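Local coordinates for protein SxtG (Microseira wollei, PDB 6U1R) that probably transfers an amidino group through a cysteine-bound intermediate, as an amidinotransferase of the saxitoxin biosynthetic pathway, at residues Met85-Ile99 with Ile352-Phe366. Sequence-based numbering, arbitrary orientation.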
loop_
_atom_site.group_PDB
_atom_site.type_symbol
_atom_site.label_atom_id
_atom_site.label_comp_id
_atom_site.label_asym_id
_atom_site.label_seq_id
_atom_site.Cartn_x
_atom_site.Cartn_y
_atom_site.Cartn_z
ATOM N N MET A 85 -26.393 -17.155 12.373
ATOM C CA MET A 85 -25.680 -17.439 11.136
ATOM C C MET A 85 -24.183 -17.583 11.382
ATOM O O MET A 85 -23.542 -18.482 10.829
ATOM C CB MET A 85 -25.956 -16.343 10.105
ATOM C CG MET A 85 -27.377 -16.340 9.591
ATOM S SD MET A 85 -27.625 -15.134 8.257
ATOM C CE MET A 85 -26.677 -15.877 6.944
ATOM N N ILE A 86 -23.604 -16.703 12.194
ATOM C CA ILE A 86 -22.193 -16.830 12.533
ATOM C C ILE A 86 -21.928 -18.169 13.224
ATOM O O ILE A 86 -20.936 -18.853 12.931
ATOM C CB ILE A 86 -21.764 -15.630 13.395
ATOM C CG1 ILE A 86 -21.783 -14.368 12.524
ATOM C CG2 ILE A 86 -20.386 -15.863 14.011
ATOM C CD1 ILE A 86 -21.595 -13.055 13.281
ATOM N N ALA A 87 -22.819 -18.573 14.132
ATOM C CA ALA A 87 -22.596 -19.796 14.900
ATOM C C ALA A 87 -22.591 -21.029 14.000
ATOM O O ALA A 87 -21.704 -21.888 14.110
ATOM C CB ALA A 87 -23.647 -19.919 15.998
ATOM N N VAL A 88 -23.561 -21.132 13.083
ATOM C CA VAL A 88 -23.611 -22.305 12.209
ATOM C C VAL A 88 -22.414 -22.319 11.267
ATOM O O VAL A 88 -21.839 -23.382 10.991
ATOM C CB VAL A 88 -24.947 -22.373 11.429
ATOM C CG1 VAL A 88 -26.115 -22.506 12.377
ATOM C CG2 VAL A 88 -25.145 -21.171 10.540
ATOM N N ALA A 89 -22.013 -21.151 10.758
ATOM C CA ALA A 89 -20.855 -21.102 9.879
ATOM C C ALA A 89 -19.579 -21.446 10.631
ATOM O O ALA A 89 -18.675 -22.070 10.068
ATOM C CB ALA A 89 -20.717 -19.721 9.226
ATOM N N HIS A 90 -19.477 -21.043 11.902
ATOM C CA HIS A 90 -18.281 -21.375 12.663
ATOM C C HIS A 90 -18.164 -22.884 12.829
ATOM O O HIS A 90 -17.057 -23.430 12.769
ATOM C CB HIS A 90 -18.312 -20.653 14.021
ATOM C CG HIS A 90 -16.990 -20.606 14.720
ATOM N ND1 HIS A 90 -15.791 -20.501 14.049
ATOM C CD2 HIS A 90 -16.677 -20.654 16.037
ATOM C CE1 HIS A 90 -14.798 -20.478 14.920
ATOM N NE2 HIS A 90 -15.308 -20.575 16.135
ATOM N N LYS A 91 -19.304 -23.578 12.960
ATOM C CA LYS A 91 -19.282 -25.035 13.081
ATOM C C LYS A 91 -18.767 -25.699 11.804
ATOM O O LYS A 91 -17.934 -26.616 11.863
ATOM C CB LYS A 91 -20.674 -25.558 13.433
ATOM C CG LYS A 91 -20.719 -27.084 13.625
ATOM C CD LYS A 91 -22.133 -27.645 13.764
ATOM C CE LYS A 91 -22.085 -29.174 13.943
ATOM N NZ LYS A 91 -23.420 -29.835 13.858
ATOM N N GLU A 92 -19.253 -25.266 10.637
ATOM C CA GLU A 92 -18.787 -25.891 9.401
ATOM C C GLU A 92 -17.339 -25.502 9.118
ATOM O O GLU A 92 -16.551 -26.314 8.620
ATOM C CB GLU A 92 -19.711 -25.517 8.237
ATOM C CG GLU A 92 -21.129 -26.061 8.407
ATOM C CD GLU A 92 -21.980 -25.972 7.163
ATOM O OE1 GLU A 92 -21.794 -25.029 6.366
ATOM O OE2 GLU A 92 -22.848 -26.863 6.981
ATOM N N LEU A 93 -16.971 -24.269 9.451
ATOM C CA LEU A 93 -15.577 -23.851 9.380
ATOM C C LEU A 93 -14.676 -24.780 10.198
ATOM O O LEU A 93 -13.603 -25.194 9.736
ATOM C CB LEU A 93 -15.466 -22.407 9.861
ATOM C CG LEU A 93 -14.104 -21.749 9.733
ATOM C CD1 LEU A 93 -13.625 -21.670 8.306
ATOM C CD2 LEU A 93 -14.182 -20.344 10.324
ATOM N N ASN A 94 -15.104 -25.139 11.406
ATOM C CA ASN A 94 -14.291 -26.026 12.234
ATOM C C ASN A 94 -14.104 -27.394 11.584
ATOM O O ASN A 94 -13.014 -27.974 11.655
ATOM C CB ASN A 94 -14.925 -26.153 13.621
ATOM C CG ASN A 94 -14.633 -24.946 14.488
ATOM O OD1 ASN A 94 -13.651 -24.248 14.259
ATOM N ND2 ASN A 94 -15.477 -24.697 15.492
ATOM N N GLU A 95 -15.146 -27.927 10.951
ATOM C CA GLU A 95 -15.001 -29.216 10.276
ATOM C C GLU A 95 -14.073 -29.105 9.063
ATOM O O GLU A 95 -13.265 -30.005 8.810
ATOM C CB GLU A 95 -16.369 -29.757 9.865
ATOM C CG GLU A 95 -16.296 -31.128 9.185
ATOM C CD GLU A 95 -15.465 -32.150 9.975
ATOM O OE1 GLU A 95 -15.632 -32.243 11.216
ATOM O OE2 GLU A 95 -14.624 -32.845 9.354
ATOM N N PHE A 96 -14.195 -28.021 8.294
ATOM C CA PHE A 96 -13.279 -27.753 7.186
ATOM C C PHE A 96 -11.829 -27.726 7.670
ATOM O O PHE A 96 -10.946 -28.355 7.078
ATOM C CB PHE A 96 -13.697 -26.425 6.526
ATOM C CG PHE A 96 -12.756 -25.915 5.467
ATOM C CD1 PHE A 96 -12.277 -26.741 4.480
ATOM C CD2 PHE A 96 -12.420 -24.569 5.427
ATOM C CE1 PHE A 96 -11.437 -26.258 3.488
ATOM C CE2 PHE A 96 -11.577 -24.065 4.431
ATOM C CZ PHE A 96 -11.087 -24.919 3.449
ATOM N N ILE A 97 -11.569 -27.032 8.779
ATOM C CA ILE A 97 -10.223 -26.995 9.333
ATOM C C ILE A 97 -9.778 -28.392 9.775
ATOM O O ILE A 97 -8.627 -28.792 9.539
ATOM C CB ILE A 97 -10.168 -25.977 10.488
ATOM C CG1 ILE A 97 -10.277 -24.551 9.922
ATOM C CG2 ILE A 97 -8.896 -26.151 11.303
ATOM C CD1 ILE A 97 -10.605 -23.479 10.955
ATOM N N HIS A 98 -10.684 -29.165 10.393
ATOM C CA HIS A 98 -10.339 -30.529 10.799
ATOM C C HIS A 98 -9.901 -31.366 9.592
ATOM O O HIS A 98 -8.930 -32.127 9.670
ATOM C CB HIS A 98 -11.520 -31.204 11.502
ATOM C CG HIS A 98 -11.636 -30.913 12.976
ATOM N ND1 HIS A 98 -10.550 -30.789 13.814
ATOM C CD2 HIS A 98 -12.731 -30.761 13.760
ATOM C CE1 HIS A 98 -10.966 -30.549 15.047
ATOM N NE2 HIS A 98 -12.286 -30.527 15.041
ATOM N N ILE A 99 -10.606 -31.238 8.466
ATOM C CA ILE A 99 -10.200 -31.931 7.240
ATOM C C ILE A 99 -8.806 -31.494 6.803
ATOM O O ILE A 99 -7.942 -32.326 6.489
ATOM C CB ILE A 99 -11.236 -31.700 6.126
ATOM C CG1 ILE A 99 -12.572 -32.359 6.518
ATOM C CG2 ILE A 99 -10.709 -32.248 4.798
ATOM C CD1 ILE A 99 -13.723 -32.146 5.528
ATOM N N ILE A 352 -12.619 -34.570 -1.674
ATOM C CA ILE A 352 -12.823 -34.685 -0.239
ATOM C C ILE A 352 -13.991 -33.771 0.090
ATOM O O ILE A 352 -13.908 -32.554 -0.117
ATOM C CB ILE A 352 -11.559 -34.305 0.548
ATOM C CG1 ILE A 352 -10.393 -35.200 0.114
ATOM C CG2 ILE A 352 -11.822 -34.422 2.040
ATOM C CD1 ILE A 352 -9.028 -34.669 0.457
ATOM N N VAL A 353 -15.089 -34.356 0.537
ATOM C CA VAL A 353 -16.353 -33.644 0.642
ATOM C C VAL A 353 -16.449 -32.971 2.002
ATOM O O VAL A 353 -15.994 -33.507 3.015
ATOM C CB VAL A 353 -17.527 -34.613 0.406
ATOM C CG1 VAL A 353 -18.816 -33.931 0.688
ATOM C CG2 VAL A 353 -17.510 -35.106 -1.048
ATOM N N CYS A 354 -17.070 -31.787 2.025
ATOM C CA CYS A 354 -17.252 -31.017 3.254
ATOM C C CYS A 354 -18.541 -30.202 3.167
ATOM O O CYS A 354 -18.782 -29.556 2.144
ATOM C CB CYS A 354 -16.040 -30.090 3.475
ATOM S SG CYS A 354 -16.063 -29.171 5.061
ATOM N N SER A 355 -19.352 -30.200 4.233
ATOM C CA SER A 355 -20.522 -29.324 4.305
ATOM C C SER A 355 -20.073 -27.896 4.602
ATOM O O SER A 355 -19.295 -27.661 5.535
ATOM C CB SER A 355 -21.503 -29.785 5.388
ATOM O OG SER A 355 -21.996 -31.086 5.118
ATOM N N PHE A 356 -20.561 -26.941 3.806
ATOM C CA PHE A 356 -20.025 -25.584 3.864
ATOM C C PHE A 356 -20.991 -24.527 3.335
ATOM O O PHE A 356 -20.597 -23.364 3.199
ATOM C CB PHE A 356 -18.699 -25.525 3.088
ATOM C CG PHE A 356 -17.697 -24.528 3.649
ATOM C CD1 PHE A 356 -17.255 -24.629 4.956
ATOM C CD2 PHE A 356 -17.188 -23.502 2.866
ATOM C CE1 PHE A 356 -16.321 -23.736 5.474
ATOM C CE2 PHE A 356 -16.255 -22.606 3.371
ATOM C CZ PHE A 356 -15.829 -22.725 4.691
ATOM N N GLU A 357 -22.252 -24.888 3.049
ATOM C CA GLU A 357 -23.190 -23.878 2.550
ATOM C C GLU A 357 -23.491 -22.784 3.567
ATOM O O GLU A 357 -23.926 -21.696 3.161
ATOM C CB GLU A 357 -24.511 -24.501 2.108
ATOM C CG GLU A 357 -24.368 -25.370 0.889
ATOM C CD GLU A 357 -25.684 -25.616 0.191
ATOM O OE1 GLU A 357 -26.744 -25.652 0.874
ATOM O OE2 GLU A 357 -25.652 -25.762 -1.051
ATOM N N SER A 358 -23.257 -23.035 4.868
ATOM C CA SER A 358 -23.447 -21.995 5.879
ATOM C C SER A 358 -22.434 -20.875 5.749
ATOM O O SER A 358 -22.631 -19.812 6.344
ATOM C CB SER A 358 -23.345 -22.568 7.295
ATOM O OG SER A 358 -24.438 -23.441 7.555
ATOM N N TYR A 359 -21.348 -21.102 5.018
ATOM C CA TYR A 359 -20.367 -20.062 4.756
ATOM C C TYR A 359 -20.785 -19.145 3.617
ATOM O O TYR A 359 -20.339 -17.994 3.571
ATOM C CB TYR A 359 -19.019 -20.712 4.441
ATOM C CG TYR A 359 -17.816 -19.931 4.940
ATOM C CD1 TYR A 359 -17.364 -20.075 6.252
ATOM C CD2 TYR A 359 -17.102 -19.088 4.090
ATOM C CE1 TYR A 359 -16.253 -19.382 6.718
ATOM C CE2 TYR A 359 -15.989 -18.385 4.553
ATOM C CZ TYR A 359 -15.574 -18.530 5.860
ATOM O OH TYR A 359 -14.469 -17.852 6.319
ATOM N N TYR A 360 -21.648 -19.616 2.713
ATOM C CA TYR A 360 -21.967 -18.839 1.518
ATOM C C TYR A 360 -22.513 -17.442 1.813
ATOM O O TYR A 360 -22.219 -16.523 1.027
ATOM C CB TYR A 360 -22.974 -19.603 0.652
ATOM C CG TYR A 360 -22.488 -20.902 0.023
ATOM C CD1 TYR A 360 -21.178 -21.350 0.157
ATOM C CD2 TYR A 360 -23.363 -21.677 -0.717
ATOM C CE1 TYR A 360 -20.770 -22.542 -0.429
ATOM C CE2 TYR A 360 -22.967 -22.852 -1.301
ATOM C CZ TYR A 360 -21.671 -23.278 -1.161
ATOM O OH TYR A 360 -21.262 -24.447 -1.739
ATOM N N PRO A 361 -23.323 -17.215 2.856
ATOM C CA PRO A 361 -23.808 -15.842 3.112
ATOM C C PRO A 361 -22.695 -14.881 3.465
ATOM O O PRO A 361 -22.907 -13.660 3.420
ATOM C CB PRO A 361 -24.784 -16.007 4.287
ATOM C CG PRO A 361 -25.042 -17.455 4.424
ATOM C CD PRO A 361 -23.896 -18.185 3.804
ATOM N N PHE A 362 -21.520 -15.387 3.831
ATOM C CA PHE A 362 -20.346 -14.557 4.065
ATOM C C PHE A 362 -19.534 -14.342 2.795
ATOM O O PHE A 362 -18.407 -13.842 2.871
ATOM C CB PHE A 362 -19.489 -15.182 5.168
ATOM C CG PHE A 362 -20.228 -15.327 6.461
ATOM C CD1 PHE A 362 -21.024 -16.442 6.684
ATOM C CD2 PHE A 362 -20.168 -14.329 7.433
ATOM C CE1 PHE A 362 -21.745 -16.579 7.869
ATOM C CE2 PHE A 362 -20.880 -14.456 8.622
ATOM C CZ PHE A 362 -21.678 -15.568 8.839
ATOM N N LEU A 363 -20.095 -14.729 1.643
ATOM C CA LEU A 363 -19.626 -14.404 0.301
ATOM C C LEU A 363 -18.406 -15.213 -0.126
ATOM O O LEU A 363 -17.595 -14.740 -0.938
ATOM C CB LEU A 363 -19.318 -12.907 0.187
ATOM C CG LEU A 363 -20.476 -11.978 0.594
ATOM C CD1 LEU A 363 -20.172 -10.535 0.208
ATOM C CD2 LEU A 363 -21.792 -12.434 -0.009
ATOM N N GLY A 364 -18.269 -16.424 0.399
ATOM C CA GLY A 364 -17.205 -17.302 -0.061
ATOM C C GLY A 364 -17.489 -18.769 0.184
ATOM O O GLY A 364 -18.388 -19.146 0.939
ATOM N N SER A 365 -16.678 -19.608 -0.468
ATOM C CA SER A 365 -16.577 -21.014 -0.102
ATOM C C SER A 365 -15.095 -21.315 0.124
ATOM O O SER A 365 -14.355 -20.419 0.538
ATOM C CB SER A 365 -17.217 -21.911 -1.171
ATOM O OG SER A 365 -17.296 -23.263 -0.733
ATOM N N PHE A 366 -14.637 -22.545 -0.153
ATOM C CA PHE A 366 -13.330 -22.992 0.349
ATOM C C PHE A 366 -12.177 -22.136 -0.183
ATOM O O PHE A 366 -11.254 -21.781 0.560
ATOM C CB PHE A 366 -13.082 -24.459 -0.025
ATOM C CG PHE A 366 -14.208 -25.376 0.350
ATOM C CD1 PHE A 366 -14.476 -25.665 1.683
ATOM C CD2 PHE A 366 -15.020 -25.937 -0.639
ATOM C CE1 PHE A 366 -15.524 -26.500 2.023
ATOM C CE2 PHE A 366 -16.050 -26.762 -0.311
ATOM C CZ PHE A 366 -16.313 -27.051 1.015
HETATM O O HOH W 1 -24.611 -19.076 8.168
HETATM O O HOH W 2 -24.125 -26.669 4.606
#
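An aromatic cluster of F96, F356 and F366 and a hydrogen bond from S358 N to the E92 carboxylate join helix 83-102 to the end of strand 350-354 and the loop after it. This loop leads to C368, predicted to carry the amidino-cysteine intermediate. Residues 85-99 run nearly antiparallel to 352-354.

E92 is the polar centre. Its CG lies anti to the carbonyl carbon (chi1 -65°) and the chain is extended beyond it, which carries the carboxylate to the turn. S358 N donates to E92 OE1 at 2.9 Å, on the syn side and 28° out of the carboxylate plane. A water donates to E92 OE2 and accepts a weak bond from E357 N. A second water donates to both M85 O and S358 O, so it bridges helix and loop.

The F96 ring touches both other phenylalanines. F366 CD1 lies over one face of F96, 3.6 Å from F96 CE1. The F96 and F356 planes meet at 57°. F366 CD1 also lies over one face of F356, toward its rim, and Y359 CB over the opposite face. C354 SG sits 3.8 Å from F96 CA. I99 CD1 packs on C354 CB, and I99 CG2 meets I352 CG2 at 3.7 Å.

Toward the start of the helix segment, A89 CB lies 3.6 Å from F362 CE1. I86 CG1 approaches the F362 ring at its edge. M85 bends at chi3 and presses CE tightly on P361 CB, 3.3 Å away.

Strand 350-354 bonds through its backbone to strand 330-334, whose I332 also touches F96 and F366. Beside the contact, L93 packs on V42 of strand 37-42, and I97 reaches that strand and strand 106-109.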